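Long-range contacts in cell death-related nuclease 4 (Caenorhabditis elegans, PDB 5DK5), which degrades RNA and DNA from the 3' end as a metal-dependent DEDDh-family exonuclease and takes part in the breakdown of DNA during apoptosis: residues Arg146-Leu151 and Val214-Thr219; Asn63-Pro68 and Gln86-Thr91. One frame throughout, in Å; residues are numbered along the deposited sequence.

Contact 1: Arg146-Leu151 and Val214-Thr219; sequences RQYINL and VNELLT. With IPA (isopropyl alcohol), chain L.
Tyr148 lays one ring face against Glu216, whose CB stands 4.1 Å from the ring centroid in a CH-pi contact. Leu218 meets the same ring at its edge, near its plane, with CG 4.3 Å from Tyr148 CE1. With CG between the backbone N and the carbonyl carbon (chi1 60°), the ring is directed over the Glu216 side chain. Beyond CB, the Glu216 carboxylate is turned 75° to the ring and accepts from Tyr148 OH through OE1, though so short a bond has a doubtful length. Its other oxygen, OE2, is met from above the carboxylate plane by Asn150 ND2 at 2.9 Å; that amide nitrogen also donates to the hydroxyl of an isopropyl alcohol, probably from the crystallisation liquor. The guanidinium of Arg146 has Leu218 O at its edge, in plane: NE and NH2, each 3.0 Å from that oxygen, grip it side-on from one face of the carbonyl. With an alanine in place of Arg146 both donors go, and the Leu218 carbonyl would probably lose this grip while a gap opened beside the zinc ligands Cys270 and Cys280, which the arginine touches.

Strands 147-150 and 216-219 run antiparallel, their axes at 141°; 147-150 is the last strand of the RNase H-like 3-2-1-4-5 core, and 216-219 continues the sheet beyond it, followed by 253-256. A classic beta bulge interrupts the ladder: Asn215 and Glu216 both face Tyr148, and both backbone N atoms donate weakly to Tyr148 O. From within the bulge, the Asn215 side-chain amide pairs with the Asn150 backbone: OD1 takes Asn150 N at 2.8 Å on a lone pair, in the carbonyl plane, and ND2 gives to Asn150 O at 2.9 Å. Asn150 in turn is the N-cap of helix 151-161, its OD1 accepting from Lys153 N.

Contact 2: Asn63-Pro68 and Gln86-Thr91; sequences NKYVKP and QRSIDT
Ile89 packs against the chain where it leaves strand 55-65. Its CD1 lies 3.8 Å from Pro68 CD, the two side chains crossing at about a right angle, while its other branch places CG2 3.8 Å from Val66 O. Chi1 (64°) sets the two directions, with CG1 between the backbone N and the carbonyl carbon and CG2 anti to the carbonyl carbon. Tyr65 and Ser88 form the second centre of the contact: Ser88 CB stands 3.8 Å from the Tyr65 ring centroid, only 9° off the ring normal, a CH-pi contact over the middle of the face. One water joins their hydroxyls, 3.0 Å from Tyr65 OH and 2.7 Å from Ser88 OG. No direct hydrogen bond links 63-68 with 86-91. Lys67 runs its methylenes past the backbone, CB 3.3 Å from Ile89 O, and its NZ reaches Asp90 O through water; Asp90 OD2 is hydrogen-bonded to His300 ND1 of the second subunit. The whole is a short, weakly bonded helix laid on the exit of a strand outermost in this chain's DEDDh exonuclease sheet, with the Tyr65 side chain about 8 Å from that of Glu27, a magnesium ligand.

From the N terminus the chain first lays down strands 20-28, 41-50 and 55-65. Contact 2 then closes an excursion of 17 residues, which includes helix 76-82, by bringing helix 86-90 back to the end of strand 55-65. Helix 95-109, strand 116-120 and helix 124-136 follow before contact 1 opens. Its 62 intervening residues hold most of helix 151-161, helices 172-179 and 191-207 and no strand, include the magnesium ligand Asp194, and lead into segment 214-219. The two loops are therefore in series, neither nested nor crossed. The centres of the two contacts lie about 28 Å apart on opposite sides of the chain's centre: contact 2 ties a helix to a strand outermost in this chain's sheet, contact 1 joins two neighbouring strands.

Contact 1: Arg146-Leu151 and Val214-Thr219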
ATOM      1  N   ARG B 146       6.425  17.431  22.049  1.00 30.11           N
ATOM      2  CA  ARG B 146       7.611  16.886  22.703  1.00 31.53           C
ATOM      3  C   ARG B 146       7.426  16.822  24.221  1.00 33.08           C
ATOM      4  O   ARG B 146       8.345  16.462  24.960  1.00 32.37           O
ATOM      5  CB  ARG B 146       8.844  17.714  22.339  1.00 33.61           C
ATOM      6  CG  ARG B 146       9.268  17.541  20.884  1.00 34.17           C
ATOM      7  CD  ARG B 146      10.579  18.241  20.572  1.00 36.64           C
ATOM      8  NE  ARG B 146      11.664  17.791  21.440  1.00 41.61           N
ATOM      9  CZ  ARG B 146      12.946  18.079  21.246  1.00 45.19           C
ATOM     10  NH1 ARG B 146      13.318  18.814  20.206  1.00 45.42           N
ATOM     11  NH2 ARG B 146      13.863  17.625  22.091  1.00 46.52           N
ATOM     12  N   GLN B 147       6.231  17.183  24.676  1.00 33.00           N
ATOM     13  CA  GLN B 147       5.800  16.902  26.038  1.00 33.10           C
ATOM     14  C   GLN B 147       4.323  16.540  25.992  1.00 32.84           C
ATOM     15  O   GLN B 147       3.548  17.168  25.273  1.00 35.12           O
ATOM     16  CB  GLN B 147       6.045  18.095  26.965  1.00 35.79           C
ATOM     17  CG  GLN B 147       5.276  19.364  26.599  1.00 38.34           C
ATOM     18  CD  GLN B 147       5.285  20.397  27.712  1.00 40.95           C
ATOM     19  OE1 GLN B 147       4.273  21.048  27.974  1.00 41.46           O
ATOM     20  NE2 GLN B 147       6.429  20.554  28.371  1.00 40.86           N
ATOM     21  N   TYR B 148       3.934  15.514  26.739  1.00 30.87           N
ATOM     22  CA  TYR B 148       2.555  15.048  26.695  1.00 31.84           C
ATOM     23  C   TYR B 148       2.232  14.124  27.860  1.00 31.10           C
ATOM     24  O   TYR B 148       3.098  13.807  28.676  1.00 31.72           O
ATOM     25  CB  TYR B 148       2.281  14.329  25.372  1.00 33.99           C
ATOM     26  CG  TYR B 148       3.153  13.118  25.146  1.00 37.28           C
ATOM     27  CD1 TYR B 148       4.382  13.232  24.509  1.00 38.94           C
ATOM     28  CD2 TYR B 148       2.745  11.859  25.562  1.00 38.38           C
ATOM     29  CE1 TYR B 148       5.182  12.126  24.298  1.00 39.75           C
ATOM     30  CE2 TYR B 148       3.536  10.747  25.356  1.00 38.79           C
ATOM     31  CZ  TYR B 148       4.753  10.887  24.723  1.00 38.63           C
ATOM     32  OH  TYR B 148       5.548   9.784  24.515  1.00 36.70           O
ATOM     33  N   ILE B 149       0.975  13.701  27.917  1.00 31.34           N
ATOM     34  CA  ILE B 149       0.485  12.845  28.987  1.00 33.34           C
ATOM     35  C   ILE B 149       0.162  11.452  28.467  1.00 33.15           C
ATOM     36  O   ILE B 149      -0.798  11.263  27.720  1.00 33.19           O
ATOM     37  CB  ILE B 149      -0.772  13.447  29.648  1.00 36.44           C
ATOM     38  CG1 ILE B 149      -0.466  14.869  30.138  1.00 38.19           C
ATOM     39  CG2 ILE B 149      -1.257  12.548  30.788  1.00 39.34           C
ATOM     40  CD1 ILE B 149      -1.601  15.552  30.872  1.00 33.90           C
ATOM     41  N   ASN B 150       0.978  10.480  28.859  1.00 34.49           N
ATOM     42  CA  ASN B 150       0.697   9.080  28.579  1.00 35.17           C
ATOM     43  C   ASN B 150      -0.288   8.566  29.621  1.00 37.69           C
ATOM     44  O   ASN B 150       0.091   8.271  30.754  1.00 34.03           O
ATOM     45  CB  ASN B 150       1.986   8.259  28.587  1.00 34.63           C
ATOM     46  CG  ASN B 150       1.783   6.840  28.091  1.00 33.64           C
ATOM     47  OD1 ASN B 150       0.709   6.257  28.243  1.00 35.41           O
ATOM     48  ND2 ASN B 150       2.822   6.275  27.493  1.00 31.20           N
ATOM     49  N   LEU B 151      -1.556   8.470  29.235  1.00 38.60           N
ATOM     50  CA  LEU B 151      -2.614   8.159  30.189  1.00 40.71           C
ATOM     51  C   LEU B 151      -2.501   6.737  30.725  1.00 41.67           C
ATOM     52  O   LEU B 151      -2.884   6.465  31.863  1.00 41.48           O
ATOM     53  CB  LEU B 151      -3.988   8.361  29.545  1.00 39.61           C
ATOM     54  CG  LEU B 151      -5.168   8.405  30.519  1.00 39.46           C
ATOM     55  CD1 LEU B 151      -5.090   9.636  31.405  1.00 39.96           C
ATOM     56  CD2 LEU B 151      -6.486   8.380  29.768  1.00 39.96           C
ATOM     57  N   VAL B 214       1.912  15.855  32.652  1.00 39.13           N
ATOM     58  CA  VAL B 214       2.937  15.435  31.700  1.00 40.71           C
ATOM     59  C   VAL B 214       3.895  14.450  32.370  1.00 43.04           C
ATOM     60  O   VAL B 214       4.546  14.787  33.360  1.00 36.21           O
ATOM     61  CB  VAL B 214       3.730  16.648  31.155  1.00 34.16           C
ATOM     62  CG1 VAL B 214       4.970  16.200  30.377  1.00 59.17           C
ATOM     63  CG2 VAL B 214       2.834  17.524  30.282  1.00 33.41           C
ATOM     64  N   ASN B 215       3.971  13.237  31.826  1.00 34.67           N
ATOM     65  CA  ASN B 215       4.828  12.190  32.378  1.00 35.32           C
ATOM     66  C   ASN B 215       5.834  11.649  31.362  1.00 36.67           C
ATOM     67  O   ASN B 215       6.657  10.794  31.692  1.00 36.53           O
ATOM     68  CB  ASN B 215       3.973  11.043  32.923  1.00 59.57           C
ATOM     69  CG  ASN B 215       2.974  10.522  31.908  1.00 59.21           C
ATOM     70  OD1 ASN B 215       2.992  10.910  30.741  1.00 33.67           O
ATOM     71  ND2 ASN B 215       2.099   9.629  32.352  1.00 35.37           N
ATOM     72  N   GLU B 216       5.763  12.147  30.131  1.00 36.91           N
ATOM     73  CA  GLU B 216       6.708  11.756  29.088  1.00 37.91           C
ATOM     74  C   GLU B 216       7.174  12.965  28.285  1.00 33.79           C
ATOM     75  O   GLU B 216       6.383  13.849  27.952  1.00 31.49           O
ATOM     76  CB  GLU B 216       6.083  10.714  28.156  1.00 42.44           C
ATOM     77  CG  GLU B 216       5.924   9.339  28.796  1.00 48.59           C
ATOM     78  CD  GLU B 216       5.588   8.250  27.791  1.00 50.46           C
ATOM     79  OE1 GLU B 216       5.440   8.562  26.591  1.00 49.92           O
ATOM     80  OE2 GLU B 216       5.473   7.077  28.203  1.00 51.20           O
ATOM     81  N   LEU B 217       8.472  12.988  27.992  1.00 33.83           N
ATOM     82  CA  LEU B 217       9.089  14.053  27.211  1.00 34.66           C
ATOM     83  C   LEU B 217       9.889  13.450  26.062  1.00 34.02           C
ATOM     84  O   LEU B 217      10.369  12.321  26.161  1.00 35.67           O
ATOM     85  CB  LEU B 217      10.008  14.910  28.083  1.00 37.30           C
ATOM     86  CG  LEU B 217       9.457  15.407  29.421  1.00 40.69           C
ATOM     87  CD1 LEU B 217      10.594  15.921  30.287  1.00 43.74           C
ATOM     88  CD2 LEU B 217       8.415  16.489  29.209  1.00 40.74           C
ATOM     89  N   LEU B 218      10.028  14.206  24.978  1.00 36.34           N
ATOM     90  CA  LEU B 218      10.852  13.791  23.850  1.00 34.82           C
ATOM     91  C   LEU B 218      12.160  14.575  23.832  1.00 37.45           C
ATOM     92  O   LEU B 218      12.161  15.797  23.672  1.00 38.12           O
ATOM     93  CB  LEU B 218      10.099  13.980  22.532  1.00 32.75           C
ATOM     94  CG  LEU B 218       8.839  13.132  22.332  1.00 32.76           C
ATOM     95  CD1 LEU B 218       8.322  13.299  20.909  1.00 30.11           C
ATOM     96  CD2 LEU B 218       9.091  11.659  22.639  1.00 32.14           C
ATOM     97  N   THR B 219      13.267  13.856  24.004  1.00 36.26           N
ATOM     98  CA  THR B 219      14.597  14.457  24.045  1.00 37.44           C
ATOM     99  C   THR B 219      15.450  13.954  22.885  1.00 33.56           C
ATOM    100  O   THR B 219      15.110  12.965  22.238  1.00 30.43           O
ATOM    101  CB  THR B 219      15.313  14.147  25.370  1.00 41.39           C
ATOM    102  OG1 THR B 219      15.466  12.730  25.515  1.00 41.07           O
ATOM    103  CG2 THR B 219      14.521  14.695  26.550  1.00 44.60           C
TER
HETATM  104  C1  IPA L 304       2.689   2.181  27.856  1.00 74.48           C
HETATM  105  C2  IPA L 304       2.386   2.508  26.412  1.00 72.63           C
HETATM  106  C3  IPA L 304       2.453   1.250  25.573  1.00 72.57           C
HETATM  107  O2  IPA L 304       3.345   3.425  25.942  1.00 30.41           O

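Contact 2: Asn63-Pro68 and Gln86-Thr91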
ATOM      1  N   ASN B  63     -11.292  17.128  13.758  1.00 30.35           N
ATOM      2  CA  ASN B  63     -11.447  15.801  13.171  1.00 30.14           C
ATOM      3  C   ASN B  63     -11.359  15.845  11.649  1.00 29.07           C
ATOM      4  O   ASN B  63     -12.326  16.184  10.968  1.00 29.27           O
ATOM      5  CB  ASN B  63     -12.778  15.183  13.605  1.00 30.61           C
ATOM      6  CG  ASN B  63     -12.897  13.720  13.221  1.00 29.61           C
ATOM      7  OD1 ASN B  63     -11.931  13.098  12.779  1.00 27.22           O
ATOM      8  ND2 ASN B  63     -14.089  13.161  13.394  1.00 31.46           N
ATOM      9  N   LYS B  64     -10.188  15.492  11.130  1.00 23.99           N
ATOM     10  CA  LYS B  64      -9.922  15.554   9.699  1.00 26.25           C
ATOM     11  C   LYS B  64      -9.320  14.255   9.189  1.00 23.14           C
ATOM     12  O   LYS B  64      -8.540  13.602   9.882  1.00 23.06           O
ATOM     13  CB  LYS B  64      -8.976  16.715   9.378  1.00 32.85           C
ATOM     14  CG  LYS B  64      -9.656  17.969   8.843  1.00 36.80           C
ATOM     15  CD  LYS B  64     -10.213  18.833   9.953  1.00 39.52           C
ATOM     16  CE  LYS B  64     -10.460  20.250   9.462  1.00 40.91           C
ATOM     17  NZ  LYS B  64     -11.410  20.289   8.320  1.00 43.37           N
ATOM     18  N   TYR B  65      -9.700  13.885   7.972  1.00 26.72           N
ATOM     19  CA  TYR B  65      -9.026  12.819   7.249  1.00 23.92           C
ATOM     20  C   TYR B  65      -7.775  13.399   6.605  1.00 22.96           C
ATOM     21  O   TYR B  65      -7.683  14.613   6.411  1.00 21.85           O
ATOM     22  CB  TYR B  65      -9.946  12.204   6.194  1.00 24.56           C
ATOM     23  CG  TYR B  65     -11.120  11.455   6.778  1.00 24.45           C
ATOM     24  CD1 TYR B  65     -10.924  10.303   7.526  1.00 25.12           C
ATOM     25  CD2 TYR B  65     -12.423  11.893   6.578  1.00 25.45           C
ATOM     26  CE1 TYR B  65     -11.987   9.610   8.063  1.00 26.65           C
ATOM     27  CE2 TYR B  65     -13.497  11.204   7.111  1.00 27.36           C
ATOM     28  CZ  TYR B  65     -13.272  10.062   7.854  1.00 29.22           C
ATOM     29  OH  TYR B  65     -14.329   9.365   8.392  1.00 32.65           O
ATOM     30  N   VAL B  66      -6.818  12.534   6.283  1.00 19.69           N
ATOM     31  CA  VAL B  66      -5.564  12.959   5.669  1.00 19.79           C
ATOM     32  C   VAL B  66      -5.219  12.042   4.500  1.00 19.63           C
ATOM     33  O   VAL B  66      -5.310  10.821   4.615  1.00 21.87           O
ATOM     34  CB  VAL B  66      -4.404  12.953   6.687  1.00 18.34           C
ATOM     35  CG1 VAL B  66      -3.110  13.434   6.040  1.00 20.95           C
ATOM     36  CG2 VAL B  66      -4.740  13.821   7.882  1.00 19.04           C
ATOM     37  N   LYS B  67      -4.826  12.633   3.376  1.00 18.16           N
ATOM     38  CA  LYS B  67      -4.442  11.857   2.205  1.00 19.13           C
ATOM     39  C   LYS B  67      -2.962  11.464   2.278  1.00 16.90           C
ATOM     40  O   LYS B  67      -2.096  12.339   2.285  1.00 16.47           O
ATOM     41  CB  LYS B  67      -4.707  12.645   0.920  1.00 25.16           C
ATOM     42  CG  LYS B  67      -4.380  11.860  -0.353  1.00 31.44           C
ATOM     43  CD  LYS B  67      -4.391  12.739  -1.589  1.00 35.96           C
ATOM     44  CE  LYS B  67      -5.800  13.103  -2.005  1.00 43.68           C
ATOM     45  NZ  LYS B  67      -5.805  14.007  -3.189  1.00 49.99           N
ATOM     46  N   PRO B  68      -2.665  10.151   2.335  1.00 21.22           N
ATOM     47  CA  PRO B  68      -1.268   9.699   2.297  1.00 23.00           C
ATOM     48  C   PRO B  68      -0.691   9.778   0.885  1.00 22.32           C
ATOM     49  O   PRO B  68      -1.466   9.818  -0.068  1.00 22.54           O
ATOM     50  CB  PRO B  68      -1.359   8.252   2.778  1.00 24.32           C
ATOM     51  CG  PRO B  68      -2.705   7.809   2.343  1.00 22.25           C
ATOM     52  CD  PRO B  68      -3.602   9.014   2.414  1.00 21.56           C
ATOM     53  N   GLN B  86     -11.844   4.171   1.711  1.00 25.81           N
ATOM     54  CA  GLN B  86     -10.916   4.719   0.728  1.00 23.66           C
ATOM     55  C   GLN B  86     -11.370   6.079   0.210  1.00 22.12           C
ATOM     56  O   GLN B  86     -10.554   6.978   0.005  1.00 22.31           O
ATOM     57  CB  GLN B  86     -10.757   3.749  -0.444  1.00 20.77           C
ATOM     58  CG  GLN B  86      -9.713   4.170  -1.463  1.00 20.21           C
ATOM     59  CD  GLN B  86      -8.320   4.229  -0.875  1.00 18.69           C
ATOM     60  OE1 GLN B  86      -7.899   3.322  -0.157  1.00 19.62           O
ATOM     61  NE2 GLN B  86      -7.598   5.301  -1.172  1.00 17.36           N
ATOM     62  N   ARG B  87     -12.675   6.226   0.002  1.00 19.61           N
ATOM     63  CA  ARG B  87     -13.222   7.456  -0.557  1.00 22.96           C
ATOM     64  C   ARG B  87     -12.918   8.663   0.329  1.00 24.44           C
ATOM     65  O   ARG B  87     -12.775   9.784  -0.162  1.00 25.02           O
ATOM     66  CB  ARG B  87     -14.732   7.318  -0.760  1.00 29.32           C
ATOM     67  CG  ARG B  87     -15.517   7.039   0.515  1.00 37.31           C
ATOM     68  CD  ARG B  87     -16.987   6.779   0.219  1.00 43.81           C
ATOM     69  NE  ARG B  87     -17.758   6.530   1.436  1.00 49.80           N
ATOM     70  CZ  ARG B  87     -18.302   7.478   2.196  1.00 58.10           C
ATOM     71  NH1 ARG B  87     -18.168   8.760   1.882  1.00 61.10           N
ATOM     72  NH2 ARG B  87     -18.984   7.141   3.282  1.00 62.22           N
ATOM     73  N   SER B  88     -12.804   8.432   1.633  1.00 25.96           N
ATOM     74  CA  SER B  88     -12.613   9.527   2.577  1.00 27.04           C
ATOM     75  C   SER B  88     -11.212  10.136   2.486  1.00 25.40           C
ATOM     76  O   SER B  88     -11.047  11.337   2.704  1.00 24.55           O
ATOM     77  CB  SER B  88     -12.882   9.052   4.009  1.00 27.89           C
ATOM     78  OG  SER B  88     -14.273   8.911   4.245  1.00 29.07           O
ATOM     79  N   ILE B  89     -10.209   9.322   2.167  1.00 26.27           N
ATOM     80  CA  ILE B  89      -8.844   9.831   2.062  1.00 27.76           C
ATOM     81  C   ILE B  89      -8.537  10.312   0.645  1.00 26.05           C
ATOM     82  O   ILE B  89      -7.650  11.141   0.446  1.00 25.51           O
ATOM     83  CB  ILE B  89      -7.793   8.773   2.487  1.00 30.38           C
ATOM     84  CG1 ILE B  89      -7.798   7.555   1.557  1.00 29.64           C
ATOM     85  CG2 ILE B  89      -8.037   8.332   3.927  1.00 31.06           C
ATOM     86  CD1 ILE B  89      -6.519   6.751   1.645  1.00 30.80           C
ATOM     87  N   ASP B  90      -9.269   9.794  -0.339  1.00 24.69           N
ATOM     88  CA  ASP B  90      -9.098  10.234  -1.724  1.00 23.95           C
ATOM     89  C   ASP B  90      -9.519  11.693  -1.889  1.00 23.52           C
ATOM     90  O   ASP B  90      -9.027  12.390  -2.772  1.00 25.14           O
ATOM     91  CB  ASP B  90      -9.904   9.353  -2.686  1.00 24.97           C
ATOM     92  CG  ASP B  90      -9.244   8.008  -2.959  1.00 26.46           C
ATOM     93  OD1 ASP B  90      -8.106   7.780  -2.496  1.00 26.87           O
ATOM     94  OD2 ASP B  90      -9.867   7.178  -3.654  1.00 26.92           O
ATOM     95  N   THR B  91     -10.435  12.145  -1.035  1.00 25.94           N
ATOM     96  CA  THR B  91     -10.937  13.516  -1.090  1.00 26.83           C
ATOM     97  C   THR B  91     -10.335  14.401   0.003  1.00 28.81           C
ATOM     98  O   THR B  91     -10.764  15.541   0.193  1.00 30.39           O
ATOM     99  CB  THR B  91     -12.471  13.549  -0.957  1.00 26.57           C
ATOM    100  OG1 THR B  91     -12.864  12.889   0.255  1.00 26.22           O
ATOM    101  CG2 THR B  91     -13.125  12.860  -2.144  1.00 26.34           C
TER
HETATM  102  O   HOH W   1     -16.082   8.480   6.166  1.00 44.22           O
HETATM  103  O   HOH W   2      -7.859  15.306  -2.422  1.00 30.69           O
HETATM  104  O   HOH W   3      -6.327  11.395  -4.761  1.00 47.37           O